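CurH (Lyngbya majuscula, PDB 3KG7) contributes a dehydratase domain to the curacin polyketide synthase, probably removing water from a beta-hydroxyacyl intermediate to leave an enoyl chain. Local coordinates at residues V64-F73 with P228-P239; L258-Q266 with R277-R285. One frame throughout, in Å; residues are numbered along the deposited sequence.

Contact 1 of 2, residues V64-F73 with P228-P239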
loop_
_atom_site.group_PDB
_atom_site.type_symbol
_atom_site.label_atom_id
_atom_site.label_comp_id
_atom_site.label_asym_id
_atom_site.label_seq_id
_atom_site.Cartn_x
_atom_site.Cartn_y
_atom_site.Cartn_z
ATOM N N VAL C 64 -14.108 9.996 -14.649
ATOM C CA VAL C 64 -14.835 11.219 -15.014
ATOM C C VAL C 64 -16.315 10.902 -15.152
ATOM O O VAL C 64 -16.657 9.747 -15.382
ATOM C CB VAL C 64 -14.304 11.852 -16.326
ATOM C CG1 VAL C 64 -12.918 12.403 -16.103
ATOM C CG2 VAL C 64 -14.319 10.843 -17.484
ATOM N N PRO C 65 -17.201 11.910 -15.001
ATOM C CA PRO C 65 -16.907 13.327 -14.742
ATOM C C PRO C 65 -16.346 13.558 -13.340
ATOM O O PRO C 65 -16.733 12.877 -12.387
ATOM C CB PRO C 65 -18.266 14.017 -14.895
ATOM C CG PRO C 65 -19.186 12.986 -15.500
ATOM C CD PRO C 65 -18.655 11.666 -15.063
ATOM N N ALA C 66 -15.422 14.508 -13.240
ATOM C CA ALA C 66 -14.729 14.820 -12.001
ATOM C C ALA C 66 -14.202 16.234 -12.065
ATOM O O ALA C 66 -14.064 16.817 -13.142
ATOM C CB ALA C 66 -13.571 13.859 -11.769
ATOM N N ALA C 67 -13.904 16.774 -10.893
ATOM C CA ALA C 67 -13.347 18.104 -10.749
ATOM C C ALA C 67 -12.191 18.033 -9.765
ATOM O O ALA C 67 -12.299 17.407 -8.714
ATOM C CB ALA C 67 -14.404 19.057 -10.254
ATOM N N VAL C 68 -11.072 18.654 -10.117
ATOM C CA VAL C 68 -9.885 18.621 -9.257
ATOM C C VAL C 68 -9.486 20.033 -8.905
ATOM O O VAL C 68 -9.332 20.877 -9.788
ATOM C CB VAL C 68 -8.706 17.884 -9.912
ATOM C CG1 VAL C 68 -7.627 17.628 -8.886
ATOM C CG2 VAL C 68 -9.166 16.551 -10.499
ATOM N N GLU C 69 -9.336 20.301 -7.615
ATOM C CA GLU C 69 -9.095 21.670 -7.171
ATOM C C GLU C 69 -7.866 21.823 -6.283
ATOM O O GLU C 69 -7.354 20.842 -5.745
ATOM C CB GLU C 69 -10.352 22.275 -6.523
ATOM C CG GLU C 69 -11.079 21.377 -5.536
ATOM C CD GLU C 69 -12.530 21.796 -5.327
ATOM O OE1 GLU C 69 -12.974 21.860 -4.158
ATOM O OE2 GLU C 69 -13.232 22.064 -6.331
ATOM N N ASP C 70 -7.403 23.068 -6.154
ATOM C CA ASP C 70 -6.198 23.430 -5.380
ATOM C C ASP C 70 -5.001 22.540 -5.709
ATOM O O ASP C 70 -4.447 21.860 -4.836
ATOM C CB ASP C 70 -6.481 23.426 -3.877
ATOM C CG ASP C 70 -7.662 24.298 -3.508
ATOM O OD1 ASP C 70 -8.816 23.821 -3.608
ATOM O OD2 ASP C 70 -7.427 25.462 -3.114
ATOM N N ILE C 71 -4.626 22.549 -6.983
ATOM C CA ILE C 71 -3.530 21.738 -7.485
ATOM C C ILE C 71 -2.237 22.517 -7.334
ATOM O O ILE C 71 -2.156 23.673 -7.751
ATOM C CB ILE C 71 -3.733 21.355 -8.972
ATOM C CG1 ILE C 71 -5.064 20.611 -9.166
ATOM C CG2 ILE C 71 -2.557 20.501 -9.468
ATOM C CD1 ILE C 71 -5.627 20.690 -10.579
ATOM N N ASN C 72 -1.242 21.890 -6.709
ATOM C CA ASN C 72 0.100 22.472 -6.610
ATOM C C ASN C 72 1.190 21.520 -7.079
ATOM O O ASN C 72 1.135 20.304 -6.831
ATOM C CB ASN C 72 0.417 22.918 -5.186
ATOM C CG ASN C 72 -0.689 23.744 -4.571
ATOM O OD1 ASN C 72 -1.766 23.219 -4.257
ATOM N ND2 ASN C 72 -0.428 25.035 -4.374
ATOM N N PHE C 73 2.178 22.077 -7.766
ATOM C CA PHE C 73 3.352 21.312 -8.149
ATOM C C PHE C 73 4.548 21.808 -7.363
ATOM O O PHE C 73 4.826 23.010 -7.314
ATOM C CB PHE C 73 3.622 21.408 -9.647
ATOM C CG PHE C 73 2.391 21.316 -10.483
ATOM C CD1 PHE C 73 1.626 20.153 -10.495
ATOM C CD2 PHE C 73 1.987 22.399 -11.264
ATOM C CE1 PHE C 73 0.473 20.073 -11.264
ATOM C CE2 PHE C 73 0.827 22.324 -12.046
ATOM C CZ PHE C 73 0.072 21.159 -12.046
ATOM N N PRO C 228 4.997 25.194 -14.673
ATOM C CA PRO C 228 3.695 25.132 -14.019
ATOM C C PRO C 228 3.853 25.083 -12.503
ATOM O O PRO C 228 4.673 24.327 -11.987
ATOM C CB PRO C 228 3.104 23.823 -14.547
ATOM C CG PRO C 228 3.723 23.655 -15.889
ATOM C CD PRO C 228 5.120 24.195 -15.752
ATOM N N TRP C 229 3.075 25.898 -11.801
ATOM C CA TRP C 229 3.240 26.059 -10.360
ATOM C C TRP C 229 1.981 25.714 -9.560
ATOM O O TRP C 229 2.058 25.102 -8.490
ATOM C CB TRP C 229 3.719 27.478 -10.045
ATOM C CG TRP C 229 3.884 27.755 -8.581
ATOM C CD1 TRP C 229 4.554 26.986 -7.667
ATOM C CD2 TRP C 229 3.383 28.889 -7.863
ATOM N NE1 TRP C 229 4.491 27.569 -6.424
ATOM C CE2 TRP C 229 3.780 28.738 -6.515
ATOM C CE3 TRP C 229 2.632 30.017 -8.226
ATOM C CZ2 TRP C 229 3.452 29.676 -5.526
ATOM C CZ3 TRP C 229 2.304 30.949 -7.241
ATOM C CH2 TRP C 229 2.717 30.771 -5.907
ATOM N N ARG C 230 0.828 26.134 -10.069
ATOM C CA ARG C 230 -0.453 25.748 -9.490
ATOM C C ARG C 230 -1.599 25.907 -10.484
ATOM O O ARG C 230 -1.502 26.674 -11.450
ATOM C CB ARG C 230 -0.737 26.497 -8.173
ATOM C CG ARG C 230 -1.133 27.958 -8.309
ATOM C CD ARG C 230 -1.506 28.552 -6.953
ATOM N NE ARG C 230 -1.381 30.015 -6.953
ATOM C CZ ARG C 230 -1.507 30.800 -5.883
ATOM N NH1 ARG C 230 -1.773 30.293 -4.682
ATOM N NH2 ARG C 230 -1.366 32.108 -6.016
ATOM N N VAL C 231 -2.669 25.155 -10.240
ATOM C CA VAL C 231 -3.897 25.211 -11.028
ATOM C C VAL C 231 -5.068 25.305 -10.057
ATOM O O VAL C 231 -5.215 24.455 -9.179
ATOM C CB VAL C 231 -4.070 23.948 -11.915
ATOM C CG1 VAL C 231 -5.409 23.979 -12.658
ATOM C CG2 VAL C 231 -2.923 23.818 -12.900
ATOM N N LYS C 232 -5.890 26.338 -10.206
ATOM C CA LYS C 232 -7.034 26.535 -9.324
ATOM C C LYS C 232 -8.015 25.372 -9.432
ATOM O O LYS C 232 -8.307 24.718 -8.436
ATOM C CB LYS C 232 -7.719 27.869 -9.635
ATOM C CG LYS C 232 -9.071 28.084 -8.950
ATOM C CD LYS C 232 -8.942 28.585 -7.512
ATOM C CE LYS C 232 -10.315 28.678 -6.863
ATOM N NZ LYS C 232 -10.282 29.493 -5.624
ATOM N N GLU C 233 -8.503 25.113 -10.642
ATOM C CA GLU C 233 -9.476 24.047 -10.874
ATOM C C GLU C 233 -9.278 23.416 -12.243
ATOM O O GLU C 233 -8.868 24.084 -13.198
ATOM C CB GLU C 233 -10.918 24.569 -10.707
ATOM C CG GLU C 233 -12.020 23.573 -11.099
ATOM C CD GLU C 233 -13.114 23.422 -10.039
ATOM O OE1 GLU C 233 -12.826 23.648 -8.842
ATOM O OE2 GLU C 233 -14.258 23.052 -10.396
HETATM N N MSE C 234 -9.555 22.119 -12.321
HETATM C CA MSE C 234 -9.567 21.401 -13.584
HETATM C C MSE C 234 -10.757 20.447 -13.580
HETATM O O MSE C 234 -10.895 19.608 -12.691
HETATM C CB MSE C 234 -8.250 20.650 -13.805
HETATM C CG MSE C 234 -7.870 20.469 -15.272
HETATM SE SE MSE C 234 -8.505 18.799 -16.065
HETATM C CE MSE C 234 -8.782 19.326 -17.926
ATOM N N THR C 235 -11.640 20.606 -14.558
ATOM C CA THR C 235 -12.797 19.725 -14.678
ATOM C C THR C 235 -12.757 18.988 -15.997
ATOM O O THR C 235 -12.277 19.522 -17.000
ATOM C CB THR C 235 -14.121 20.490 -14.629
ATOM O OG1 THR C 235 -14.246 21.303 -15.805
ATOM C CG2 THR C 235 -14.197 21.354 -13.377
ATOM N N LEU C 236 -13.271 17.767 -15.995
ATOM C CA LEU C 236 -13.425 17.008 -17.221
ATOM C C LEU C 236 -14.697 16.167 -17.134
ATOM O O LEU C 236 -14.882 15.415 -16.171
ATOM C CB LEU C 236 -12.189 16.140 -17.471
ATOM C CG LEU C 236 -12.188 15.334 -18.772
ATOM C CD1 LEU C 236 -12.217 16.257 -19.996
ATOM C CD2 LEU C 236 -11.003 14.389 -18.815
ATOM N N SER C 237 -15.572 16.307 -18.131
ATOM C CA SER C 237 -16.879 15.640 -18.114
ATOM C C SER C 237 -16.819 14.226 -18.671
ATOM O O SER C 237 -17.523 13.343 -18.185
ATOM C CB SER C 237 -17.925 16.429 -18.897
ATOM O OG SER C 237 -17.942 17.782 -18.498
ATOM N N HIS C 238 -15.999 14.015 -19.701
ATOM C CA HIS C 238 -15.839 12.684 -20.296
ATOM C C HIS C 238 -14.467 12.537 -20.958
ATOM O O HIS C 238 -13.731 13.515 -21.062
ATOM C CB HIS C 238 -16.988 12.350 -21.268
ATOM C CG HIS C 238 -17.222 13.385 -22.323
ATOM N ND1 HIS C 238 -16.400 13.529 -23.419
ATOM C CD2 HIS C 238 -18.198 14.314 -22.459
ATOM C CE1 HIS C 238 -16.853 14.510 -24.179
ATOM N NE2 HIS C 238 -17.944 15.002 -23.619
ATOM N N PRO C 239 -14.109 11.311 -21.391
ATOM C CA PRO C 239 -12.804 11.109 -21.998
ATOM C C PRO C 239 -12.622 11.975 -23.235
ATOM O O PRO C 239 -13.601 12.269 -23.931
ATOM C CB PRO C 239 -12.833 9.635 -22.402
ATOM C CG PRO C 239 -13.833 9.022 -21.520
ATOM C CD PRO C 239 -14.881 10.058 -21.348
#

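Contact 2 of 2, residues L258-Q266 with R277-R285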
loop_
_atom_site.group_PDB
_atom_site.type_symbol
_atom_site.label_atom_id
_atom_site.label_comp_id
_atom_site.label_asym_id
_atom_site.label_seq_id
_atom_site.Cartn_x
_atom_site.Cartn_y
_atom_site.Cartn_z
ATOM N N LEU C 258 4.365 39.100 -7.187
ATOM C CA LEU C 258 4.497 37.669 -6.879
ATOM C C LEU C 258 4.891 36.829 -8.104
ATOM O O LEU C 258 4.955 35.596 -8.030
ATOM C CB LEU C 258 3.224 37.124 -6.210
ATOM C CG LEU C 258 3.095 37.397 -4.695
ATOM C CD1 LEU C 258 1.633 37.595 -4.275
ATOM C CD2 LEU C 258 3.772 36.291 -3.863
ATOM N N GLN C 259 5.141 37.519 -9.219
ATOM C CA GLN C 259 5.806 36.973 -10.417
ATOM C C GLN C 259 5.274 35.629 -10.937
ATOM O O GLN C 259 5.934 34.595 -10.802
ATOM C CB GLN C 259 7.326 36.905 -10.193
ATOM C CG GLN C 259 8.168 36.911 -11.473
ATOM C CD GLN C 259 8.174 38.256 -12.193
ATOM O OE1 GLN C 259 7.947 39.308 -11.591
ATOM N NE2 GLN C 259 8.442 38.222 -13.494
ATOM N N THR C 260 4.083 35.664 -11.533
ATOM C CA THR C 260 3.441 34.480 -12.113
ATOM C C THR C 260 2.594 34.889 -13.311
ATOM O O THR C 260 1.998 35.968 -13.308
ATOM C CB THR C 260 2.492 33.779 -11.108
ATOM O OG1 THR C 260 1.454 34.685 -10.695
ATOM C CG2 THR C 260 3.239 33.270 -9.881
ATOM N N ARG C 261 2.540 34.040 -14.334
ATOM C CA ARG C 261 1.579 34.215 -15.429
ATOM C C ARG C 261 0.486 33.170 -15.283
ATOM O O ARG C 261 0.789 31.988 -15.121
ATOM C CB ARG C 261 2.238 34.056 -16.800
ATOM C CG ARG C 261 3.302 35.072 -17.131
ATOM C CD ARG C 261 3.773 34.887 -18.558
ATOM N NE ARG C 261 2.870 35.515 -19.520
ATOM C CZ ARG C 261 3.032 36.742 -20.018
ATOM N NH1 ARG C 261 4.066 37.491 -19.653
ATOM N NH2 ARG C 261 2.157 37.225 -20.887
ATOM N N SER C 262 -0.776 33.592 -15.337
ATOM C CA SER C 262 -1.899 32.660 -15.186
ATOM C C SER C 262 -2.915 32.805 -16.307
ATOM O O SER C 262 -3.134 33.910 -16.816
ATOM C CB SER C 262 -2.604 32.866 -13.846
ATOM O OG SER C 262 -1.687 33.221 -12.828
ATOM N N TYR C 263 -3.542 31.688 -16.680
ATOM C CA TYR C 263 -4.573 31.696 -17.726
ATOM C C TYR C 263 -5.587 30.552 -17.642
ATOM O O TYR C 263 -5.485 29.671 -16.788
ATOM C CB TYR C 263 -3.961 31.813 -19.143
ATOM C CG TYR C 263 -2.878 30.811 -19.496
ATOM C CD1 TYR C 263 -1.557 30.996 -19.071
ATOM C CD2 TYR C 263 -3.164 29.699 -20.289
ATOM C CE1 TYR C 263 -0.552 30.077 -19.403
ATOM C CE2 TYR C 263 -2.166 28.775 -20.630
ATOM C CZ TYR C 263 -0.865 28.970 -20.184
ATOM O OH TYR C 263 0.116 28.060 -20.514
ATOM N N ASP C 264 -6.574 30.595 -18.534
ATOM C CA ASP C 264 -7.673 29.627 -18.566
ATOM C C ASP C 264 -7.752 28.924 -19.909
ATOM O O ASP C 264 -7.489 29.529 -20.951
ATOM C CB ASP C 264 -9.002 30.336 -18.292
ATOM C CG ASP C 264 -9.015 31.028 -16.959
ATOM O OD1 ASP C 264 -8.573 30.409 -15.966
ATOM O OD2 ASP C 264 -9.452 32.197 -16.908
ATOM N N ILE C 265 -8.117 27.648 -19.889
ATOM C CA ILE C 265 -8.255 26.893 -21.126
ATOM C C ILE C 265 -9.564 26.128 -21.129
ATOM O O ILE C 265 -9.880 25.416 -20.172
ATOM C CB ILE C 265 -7.080 25.900 -21.347
ATOM C CG1 ILE C 265 -5.739 26.638 -21.400
ATOM C CG2 ILE C 265 -7.276 25.117 -22.642
ATOM C CD1 ILE C 265 -4.674 26.000 -20.581
ATOM N N GLN C 266 -10.319 26.281 -22.211
ATOM C CA GLN C 266 -11.546 25.514 -22.422
ATOM C C GLN C 266 -11.271 24.355 -23.374
ATOM O O GLN C 266 -10.706 24.543 -24.451
ATOM C CB GLN C 266 -12.666 26.392 -22.988
ATOM C CG GLN C 266 -12.737 27.811 -22.418
ATOM C CD GLN C 266 -13.177 27.880 -20.956
ATOM O OE1 GLN C 266 -12.948 28.888 -20.285
ATOM N NE2 GLN C 266 -13.809 26.817 -20.463
ATOM N N ARG C 277 -12.361 21.955 -18.618
ATOM C CA ARG C 277 -11.669 23.240 -18.518
ATOM C C ARG C 277 -10.568 23.230 -17.474
ATOM O O ARG C 277 -10.596 22.435 -16.531
ATOM C CB ARG C 277 -12.649 24.392 -18.259
ATOM C CG ARG C 277 -13.331 24.366 -16.899
ATOM C CD ARG C 277 -14.276 25.547 -16.743
ATOM N NE ARG C 277 -13.614 26.811 -17.074
ATOM C CZ ARG C 277 -14.249 27.947 -17.363
ATOM N NH1 ARG C 277 -15.578 27.994 -17.368
ATOM N NH2 ARG C 277 -13.551 29.040 -17.649
ATOM N N ILE C 278 -9.593 24.114 -17.672
ATOM C CA ILE C 278 -8.496 24.320 -16.740
ATOM C C ILE C 278 -8.522 25.790 -16.340
ATOM O O ILE C 278 -8.342 26.672 -17.187
ATOM C CB ILE C 278 -7.124 23.972 -17.385
ATOM C CG1 ILE C 278 -7.141 22.548 -17.954
ATOM C CG2 ILE C 278 -5.972 24.142 -16.378
ATOM C CD1 ILE C 278 -6.184 22.325 -19.077
ATOM N N ASN C 279 -8.770 26.049 -15.057
ATOM C CA ASN C 279 -8.817 27.416 -14.532
ATOM C C ASN C 279 -7.618 27.779 -13.668
ATOM O O ASN C 279 -7.182 27.003 -12.818
ATOM C CB ASN C 279 -10.105 27.673 -13.745
ATOM C CG ASN C 279 -11.342 27.522 -14.594
ATOM O OD1 ASN C 279 -11.571 28.298 -15.522
ATOM N ND2 ASN C 279 -12.158 26.520 -14.277
ATOM N N GLY C 280 -7.097 28.979 -13.894
ATOM C CA GLY C 280 -5.991 29.498 -13.105
ATOM C C GLY C 280 -4.689 28.749 -13.293
ATOM O O GLY C 280 -3.912 28.618 -12.346
ATOM N N PHE C 281 -4.457 28.262 -14.515
ATOM C CA PHE C 281 -3.207 27.581 -14.867
ATOM C C PHE C 281 -2.036 28.548 -14.742
ATOM O O PHE C 281 -1.860 29.438 -15.579
ATOM C CB PHE C 281 -3.271 26.992 -16.287
ATOM C CG PHE C 281 -2.041 26.203 -16.679
ATOM C CD1 PHE C 281 -1.095 26.742 -17.550
ATOM C CD2 PHE C 281 -1.823 24.919 -16.173
ATOM C CE1 PHE C 281 0.055 26.011 -17.910
ATOM C CE2 PHE C 281 -0.678 24.184 -16.534
ATOM C CZ PHE C 281 0.258 24.733 -17.404
ATOM N N THR C 282 -1.239 28.368 -13.693
ATOM C CA THR C 282 -0.188 29.323 -13.363
ATOM C C THR C 282 1.216 28.770 -13.624
ATOM O O THR C 282 1.565 27.674 -13.168
ATOM C CB THR C 282 -0.315 29.796 -11.901
ATOM O OG1 THR C 282 -1.674 30.170 -11.632
ATOM C CG2 THR C 282 0.592 30.988 -11.640
ATOM N N VAL C 283 2.008 29.528 -14.375
ATOM C CA VAL C 283 3.414 29.201 -14.580
ATOM C C VAL C 283 4.293 30.195 -13.824
ATOM O O VAL C 283 3.904 31.341 -13.613
ATOM C CB VAL C 283 3.799 29.155 -16.085
ATOM C CG1 VAL C 283 3.112 27.976 -16.778
ATOM C CG2 VAL C 283 3.463 30.475 -16.787
ATOM N N LYS C 284 5.466 29.744 -13.395
ATOM C CA LYS C 284 6.424 30.623 -12.730
ATOM C C LYS C 284 7.832 30.356 -13.256
ATOM O O LYS C 284 8.173 29.217 -13.599
ATOM C CB LYS C 284 6.364 30.447 -11.208
ATOM C CG LYS C 284 7.119 31.516 -10.413
ATOM C CD LYS C 284 7.091 31.244 -8.912
ATOM C CE LYS C 284 8.076 30.151 -8.514
ATOM N NZ LYS C 284 8.184 30.011 -7.037
ATOM N N ARG C 285 8.640 31.412 -13.327
ATOM C CA ARG C 285 10.028 31.304 -13.775
ATOM C C ARG C 285 10.818 30.327 -12.898
ATOM O O ARG C 285 10.779 30.408 -11.667
ATOM C CB ARG C 285 10.695 32.681 -13.773
ATOM C CG ARG C 285 10.036 33.703 -14.690
ATOM C CD ARG C 285 10.610 33.682 -16.109
ATOM N NE ARG C 285 11.984 34.192 -16.173
ATOM C CZ ARG C 285 12.540 34.755 -17.245
ATOM N NH1 ARG C 285 11.848 34.911 -18.367
ATOM N NH2 ARG C 285 13.796 35.173 -17.191
#

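Contact 1 of 2, residues V64-F73 with P228-P239
The first torsion of Phe73 sets CG anti to the carbonyl carbon (chi1 -42°) and carries the ring across to Pro228: Phe73 CE2 lies 3.7 Å from Pro228 CB, while Pro228 O and Trp229 N sit at the edge of the ring, near its plane. Val231 keeps CG1 anti to its backbone N (chi1 176°), which turns CG2 toward CZ of the same ring. These groups lie at one end of the seam of a double hotdog fold, where strand 66-73 of the first hotdog runs antiparallel to strand 225-236 of the second. The seam illustrates how two such units can be joined through backbone as well as side chains. Both strands turn a corner, at Asp70 and at Lys232, and the corners match: Asp70 N hydrogen-bonds to Lys232 O at 3.0 Å, linking the ladder of Ala66-Leu236 and Val68-Met234 to that of Ile71-Val231. Beyond it, Phe73 N hydrogen-bonds to Trp229 O. On the apolar side Ile71 lies alongside Val231, its CD1 3.9 Å from Val231 CB, and helix 52-62 covers this face, with Ile55 touching Ile71 and Met234. On the other face, with Ala67 and Thr235, Glu69 and Glu233 lie side by side, pointing the same way, their carboxylate planes 33° apart; Glu69 OE1 is salt-bridged to Lys100, which probably offsets part of the like charge, and OE2 is weakly hydrogen-bonded to Ser125. At the far end, where a cis peptide bond leads into Pro65, Val64 CG1 reaches Leu236 CD2 at 3.9 Å and Val64 CG2 lies 3.7 Å from His238 CA.

Contact 2 of 2, residues L258-Q266 with R277-R285
Asp264 reaches across to Gly280 with OD1, which receives the backbone N-H of the glycine at 2.9 Å, nearly straight and almost along the C-O axis of the carboxylate. Next to it, Thr282 OG1 donates to Gly280 O at 2.8 Å and accepts a weak bond from Ser262 OG. Backbone pairs Arg261-Val283, Tyr263-Phe281 and Ile265-Ile278 each exchange two hydrogen bonds. Toward the turn of the hairpin, the amide of Gln266 stands nearly upright over one face of the Arg277 guanidinium, the planes 80° apart and Gln266 NE2 3.3 Å above its centre; the bend of Arg277 at chi3 (-51°) helps to present that face. A leucine in its place would take away the flat group over which the amide lies and would probably leave that amide freer to turn. On the opposite face the packing is largely apolar: Arg261 CB rests against Val283 CG2, while the Arg261 guanidinium leads away to a salt bridge with Asp214. Phe281 directs its edge toward the face of Tyr263 in an offset edge-to-face pair, centroids 5.3 Å apart; Tyr263 OH hydrogen-bonds to Thr209 O. Ile265 and Ile278 continue this face, their CD1 atoms 4.2 Å apart. Gly280, with its positive phi, and Phe281 both face Tyr263, slipping the register by one: a G1 beta bulge, set here in an antiparallel hairpin of the second hotdog.

The two contacts lie side by side, their centres about 12 Å apart, because strand 225-236 of contact 1 neighbours strand 274-286 of contact 2. The order across is 66-73, 225-236, 274-286, 260-268. Probable backbone hydrogen bonds, Trp229 N to Thr282 O and Glu233 O to Asn279 N, both 2.7 Å, join them. Classic bulges at Trp229-Arg230, facing Thr282, and Lys232-Glu233, facing Asn279, accompany this junction. Along the chain they come in series: contact 1 spans 154 intervening residues and ties one hotdog to the other, whereas contact 2 closes a local hairpin within the second. Strand 225-236 thus serves both, making the pairing between hotdogs continuous with the strand order of the second.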